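Aldehyde dehydrogenase (Trypanosoma brucei, PDB 5MYP) probably oxidises aldehydes to carboxylic acids with NAD+ as the electron acceptor, as a glycosomal member of the aldehyde dehydrogenase family. Local coordinates at residues C24-F28 with P117-V121; V42-L46 with L138-A143. All blocks are in the same frame, centred on the assembly; numbering follows the deposited sequence.

Contact 1 (C24-F28 with P117-V121); sequences CREAF and PLGVV
Phe28 carries CG trans to its own backbone N (chi1 175°), which swings the ring out from the helix and lays it on Gly119. Arg25 has the same first torsion (175°), but its chain then bends at chi2 and chi3 and brings the guanidinium back over Val120. The Phe28 ring meets Gly119 by a CH-pi contact. Gly119 CA stands 3.4 Å from the centroid of the Phe28 ring, almost exactly on the ring normal. Gly119 O lies above the same face, offset toward one side, 3.5 Å from Phe28 CD1. Pro117 takes the edge of the same ring: its CB lies in the ring plane, 3.7 Å from Phe28 CE1. Val120 CG2 sits over the centre of one guanidinium face, 3.7 Å from Arg25 CZ, and also touches Arg25 CA at 3.6 Å. The other methyl, Val120 CG1, reaches back to Cys24 CB at 4.0 Å. No hydrogen bond joins the two segments. The polar end of Arg25 is held by a salt bridge from NH1 to Asp195 and a hydrogen bond from NH2 to the Arg193 carbonyl, which should fix the guanidinium plane over the valine. Leu118 O accepts a hydrogen bond from Lys391 of the second subunit, so the loop also reaches the dimer partner. The contact packs helix 16-29 against strand 110-124, where a loop leads into Val120. That strand pairs in parallel with strands 147-151 and 196-200, consistent with the Rossmann-like NAD-binding domain of aldehyde dehydrogenases.

Contact 2 (V42-L46 with L138-A143); sequences VLRSL and LLGALA
Leu46 and Leu142 make the closest approach between the two segments. Their side chains cross at about a right angle, with Leu46 CD1 3.5 Å from Leu142 CD1. The same Leu46 methyl touches Leu139 CD2 at 3.7 Å, while the side chains of Leu46 and Leu139 run past each other in opposite directions. Leu139 CD2 is thus shared, because Leu43 CD2 also reaches it at 3.7 Å. Leu43 CD2 further rests against the backbone, 3.6 Å from Leu139 O. Two contacts are wider but still buried. Leu43 CD1 and Ala143 CB are 4.2 Å apart, and Leu46 CD1 lies 4.5 Å from Leu138 CD2. Helix 69-95 adds Ile88 and Met91 against Leu43, and strands 147-151 and 176-178 lie against Leu138. The more open side is at Val42, which is partly exposed. With CG1 trans to the backbone N (chi1 170°), that methyl still comes within 3.7 Å of Leu142 CD1. The interface has no hydrogen bond across it and is wholly apolar between side chains. The short helical segments run nearly antiparallel, at 161°, with axes 10.4 Å apart. Helix 132-143 connects the parallel strands 110-124 and 147-151, a beta-alpha-beta unit that fits the Rossmann-like domain of this family. Helix 36-52 packs against that crossover helix.

From the N terminus, helix 16-29 supplies the first side of contact 1 and the next helix, 36-52, the first side of contact 2. The chain then passes through helices 54-65 and 69-95. Strand 110-124 closes the loop of contact 1 after 88 residues. Helix 132-143 follows and closes contact 2 after 91. The segments alternate, so the loops cross and neither nests in the other. Two consecutive helices are thereby tied to a consecutive strand and helix. The contacts also touch, with Val121 CG2 4.0 Å from Ala141 CB, and their centres lie about 14 Å apart. Both lie away from the predicted active-site residues Glu223 and Cys259.

Contact 1 (C24-F28 with P117-V121)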
loop_
_atom_site.group_PDB
_atom_site.type_symbol
_atom_site.label_atom_id
_atom_site.label_comp_id
_atom_site.label_asym_id
_atom_site.label_seq_id
_atom_site.Cartn_x
_atom_site.Cartn_y
_atom_site.Cartn_z
ATOM N N CYS A 24 17.056 6.602 16.323
ATOM C CA CYS A 24 16.579 5.439 15.562
ATOM C C CYS A 24 16.963 5.502 14.080
ATOM O O CYS A 24 17.330 4.489 13.484
ATOM C CB CYS A 24 15.059 5.276 15.724
ATOM S SG CYS A 24 14.538 4.881 17.414
ATOM N N ARG A 25 16.880 6.699 13.501
ATOM C CA ARG A 25 17.301 6.963 12.117
ATOM C C ARG A 25 18.791 6.668 11.924
ATOM O O ARG A 25 19.172 5.937 11.005
ATOM C CB ARG A 25 16.982 8.423 11.757
ATOM C CG ARG A 25 17.462 8.921 10.401
ATOM C CD ARG A 25 16.795 8.215 9.244
ATOM N NE ARG A 25 15.345 8.373 9.244
ATOM C CZ ARG A 25 14.524 7.737 8.412
ATOM N NH1 ARG A 25 14.996 6.900 7.493
ATOM N NH2 ARG A 25 13.211 7.941 8.498
ATOM N N GLU A 26 19.617 7.239 12.797
ATOM C CA GLU A 26 21.065 7.018 12.773
ATOM C C GLU A 26 21.417 5.537 12.962
ATOM O O GLU A 26 22.305 5.018 12.278
ATOM C CB GLU A 26 21.749 7.878 13.843
ATOM C CG GLU A 26 23.248 7.655 13.973
ATOM C CD GLU A 26 24.045 8.253 12.831
ATOM O OE1 GLU A 26 23.438 8.906 11.950
ATOM O OE2 GLU A 26 25.285 8.073 12.821
ATOM N N ALA A 27 20.705 4.866 13.869
ATOM C CA ALA A 27 20.886 3.425 14.107
ATOM C C ALA A 27 20.593 2.600 12.850
ATOM O O ALA A 27 21.385 1.728 12.480
ATOM C CB ALA A 27 20.004 2.962 15.266
ATOM N N PHE A 28 19.478 2.900 12.186
ATOM C CA PHE A 28 19.161 2.263 10.908
ATOM C C PHE A 28 20.274 2.490 9.889
ATOM O O PHE A 28 20.752 1.539 9.284
ATOM C CB PHE A 28 17.843 2.757 10.309
ATOM C CG PHE A 28 17.578 2.184 8.945
ATOM C CD1 PHE A 28 17.136 0.875 8.819
ATOM C CD2 PHE A 28 17.839 2.923 7.786
ATOM C CE1 PHE A 28 16.925 0.315 7.568
ATOM C CE2 PHE A 28 17.630 2.367 6.532
ATOM C CZ PHE A 28 17.173 1.057 6.423
ATOM N N PRO A 117 14.978 -3.449 3.689
ATOM C CA PRO A 117 14.325 -2.643 4.729
ATOM C C PRO A 117 13.918 -1.250 4.240
ATOM O O PRO A 117 14.487 -0.751 3.273
ATOM C CB PRO A 117 15.398 -2.525 5.819
ATOM C CG PRO A 117 16.346 -3.638 5.566
ATOM C CD PRO A 117 16.333 -3.867 4.089
ATOM N N LEU A 118 12.949 -0.649 4.922
ATOM C CA LEU A 118 12.464 0.695 4.599
ATOM C C LEU A 118 13.234 1.796 5.337
ATOM O O LEU A 118 13.597 2.807 4.741
ATOM C CB LEU A 118 10.974 0.809 4.926
ATOM C CG LEU A 118 10.046 -0.044 4.063
ATOM C CD1 LEU A 118 8.644 -0.065 4.656
ATOM C CD2 LEU A 118 10.022 0.444 2.619
ATOM N N GLY A 119 13.475 1.592 6.629
ATOM C CA GLY A 119 14.132 2.591 7.469
ATOM C C GLY A 119 13.596 2.577 8.880
ATOM O O GLY A 119 13.768 1.583 9.587
ATOM N N VAL A 120 12.957 3.672 9.292
ATOM C CA VAL A 120 12.337 3.769 10.615
ATOM C C VAL A 120 10.819 3.665 10.478
ATOM O O VAL A 120 10.207 4.392 9.682
ATOM C CB VAL A 120 12.709 5.078 11.354
ATOM C CG1 VAL A 120 12.294 5.002 12.818
ATOM C CG2 VAL A 120 14.207 5.341 11.251
ATOM N N VAL A 121 10.228 2.756 11.252
ATOM C CA VAL A 121 8.787 2.523 11.258
ATOM C C VAL A 121 8.184 3.101 12.537
ATOM O O VAL A 121 8.711 2.872 13.629
ATOM C CB VAL A 121 8.468 1.011 11.181
ATOM C CG1 VAL A 121 6.964 0.758 11.267
ATOM C CG2 VAL A 121 9.058 0.415 9.906
#

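Contact 2 (V42-L46 with L138-A143)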
loop_
_atom_site.group_PDB
_atom_site.type_symbol
_atom_site.label_atom_id
_atom_site.label_comp_id
_atom_site.label_asym_id
_atom_site.label_seq_id
_atom_site.Cartn_x
_atom_site.Cartn_y
_atom_site.Cartn_z
ATOM N N VAL A 42 17.226 -9.659 18.389
ATOM C CA VAL A 42 16.178 -8.736 18.846
ATOM C C VAL A 42 14.830 -9.444 19.014
ATOM O O VAL A 42 14.130 -9.220 20.007
ATOM C CB VAL A 42 16.031 -7.525 17.890
ATOM C CG1 VAL A 42 14.796 -6.696 18.204
ATOM C CG2 VAL A 42 17.268 -6.648 17.954
ATOM N N LEU A 43 14.471 -10.286 18.045
ATOM C CA LEU A 43 13.232 -11.063 18.128
ATOM C C LEU A 43 13.241 -12.023 19.312
ATOM O O LEU A 43 12.259 -12.093 20.045
ATOM C CB LEU A 43 12.963 -11.818 16.823
ATOM C CG LEU A 43 12.615 -10.937 15.612
ATOM C CD1 LEU A 43 12.535 -11.812 14.374
ATOM C CD2 LEU A 43 11.314 -10.156 15.811
ATOM N N ARG A 44 14.345 -12.749 19.494
ATOM C CA ARG A 44 14.507 -13.643 20.656
ATOM C C ARG A 44 14.415 -12.887 21.986
ATOM O O ARG A 44 13.840 -13.390 22.950
ATOM C CB ARG A 44 15.836 -14.405 20.593
ATOM C CG ARG A 44 15.849 -15.548 19.584
ATOM C CD ARG A 44 17.013 -16.506 19.810
ATOM N NE ARG A 44 18.259 -15.832 20.192
ATOM C CZ ARG A 44 19.243 -15.457 19.367
ATOM N NH1 ARG A 44 19.192 -15.675 18.048
ATOM N NH2 ARG A 44 20.316 -14.853 19.878
ATOM N N SER A 45 14.986 -11.668 22.038
ATOM C CA SER A 45 14.913 -10.801 23.229
ATOM C C SER A 45 13.493 -10.313 23.504
ATOM O O SER A 45 13.088 -10.213 24.661
ATOM C CB SER A 45 15.846 -9.596 23.088
ATOM O OG SER A 45 17.171 -10.002 22.804
ATOM N N LEU A 46 12.740 -10.009 22.447
ATOM C CA LEU A 46 11.319 -9.646 22.583
ATOM C C LEU A 46 10.451 -10.843 23.005
ATOM O O LEU A 46 9.481 -10.670 23.735
ATOM C CB LEU A 46 10.781 -8.990 21.305
ATOM C CG LEU A 46 11.291 -7.567 21.073
ATOM C CD1 LEU A 46 10.943 -7.066 19.680
ATOM C CD2 LEU A 46 10.763 -6.604 22.127
ATOM N N LEU A 138 5.395 -4.228 15.750
ATOM C CA LEU A 138 6.821 -4.020 16.018
ATOM C C LEU A 138 7.670 -5.234 15.623
ATOM O O LEU A 138 8.691 -5.081 14.957
ATOM C CB LEU A 138 7.050 -3.679 17.495
ATOM C CG LEU A 138 8.501 -3.455 17.937
ATOM C CD1 LEU A 138 9.118 -2.277 17.189
ATOM C CD2 LEU A 138 8.569 -3.252 19.441
ATOM N N LEU A 139 7.242 -6.428 16.033
ATOM C CA LEU A 139 7.964 -7.666 15.701
ATOM C C LEU A 139 8.186 -7.791 14.193
ATOM O O LEU A 139 9.295 -8.091 13.745
ATOM C CB LEU A 139 7.212 -8.893 16.219
ATOM C CG LEU A 139 7.185 -9.081 17.734
ATOM C CD1 LEU A 139 6.133 -10.109 18.120
ATOM C CD2 LEU A 139 8.559 -9.481 18.247
ATOM N N GLY A 140 7.128 -7.533 13.427
ATOM C CA GLY A 140 7.198 -7.524 11.972
ATOM C C GLY A 140 8.159 -6.496 11.396
ATOM O O GLY A 140 8.927 -6.806 10.488
ATOM N N ALA A 141 8.111 -5.275 11.923
ATOM C CA ALA A 141 9.000 -4.197 11.466
ATOM C C ALA A 141 10.476 -4.536 11.704
ATOM O O ALA A 141 11.316 -4.285 10.847
ATOM C CB ALA A 141 8.640 -2.879 12.144
ATOM N N LEU A 142 10.771 -5.128 12.863
ATOM C CA LEU A 142 12.140 -5.506 13.211
ATOM C C LEU A 142 12.620 -6.736 12.432
ATOM O O LEU A 142 13.802 -6.827 12.084
ATOM C CB LEU A 142 12.262 -5.739 14.718
ATOM C CG LEU A 142 11.971 -4.508 15.591
ATOM C CD1 LEU A 142 11.836 -4.885 17.054
ATOM C CD2 LEU A 142 13.033 -3.429 15.404
ATOM N N ALA A 143 11.706 -7.663 12.139
ATOM C CA ALA A 143 12.014 -8.822 11.283
ATOM C C ALA A 143 12.465 -8.408 9.876
ATOM O O ALA A 143 13.318 -9.075 9.273
ATOM C CB ALA A 143 10.809 -9.754 11.196
#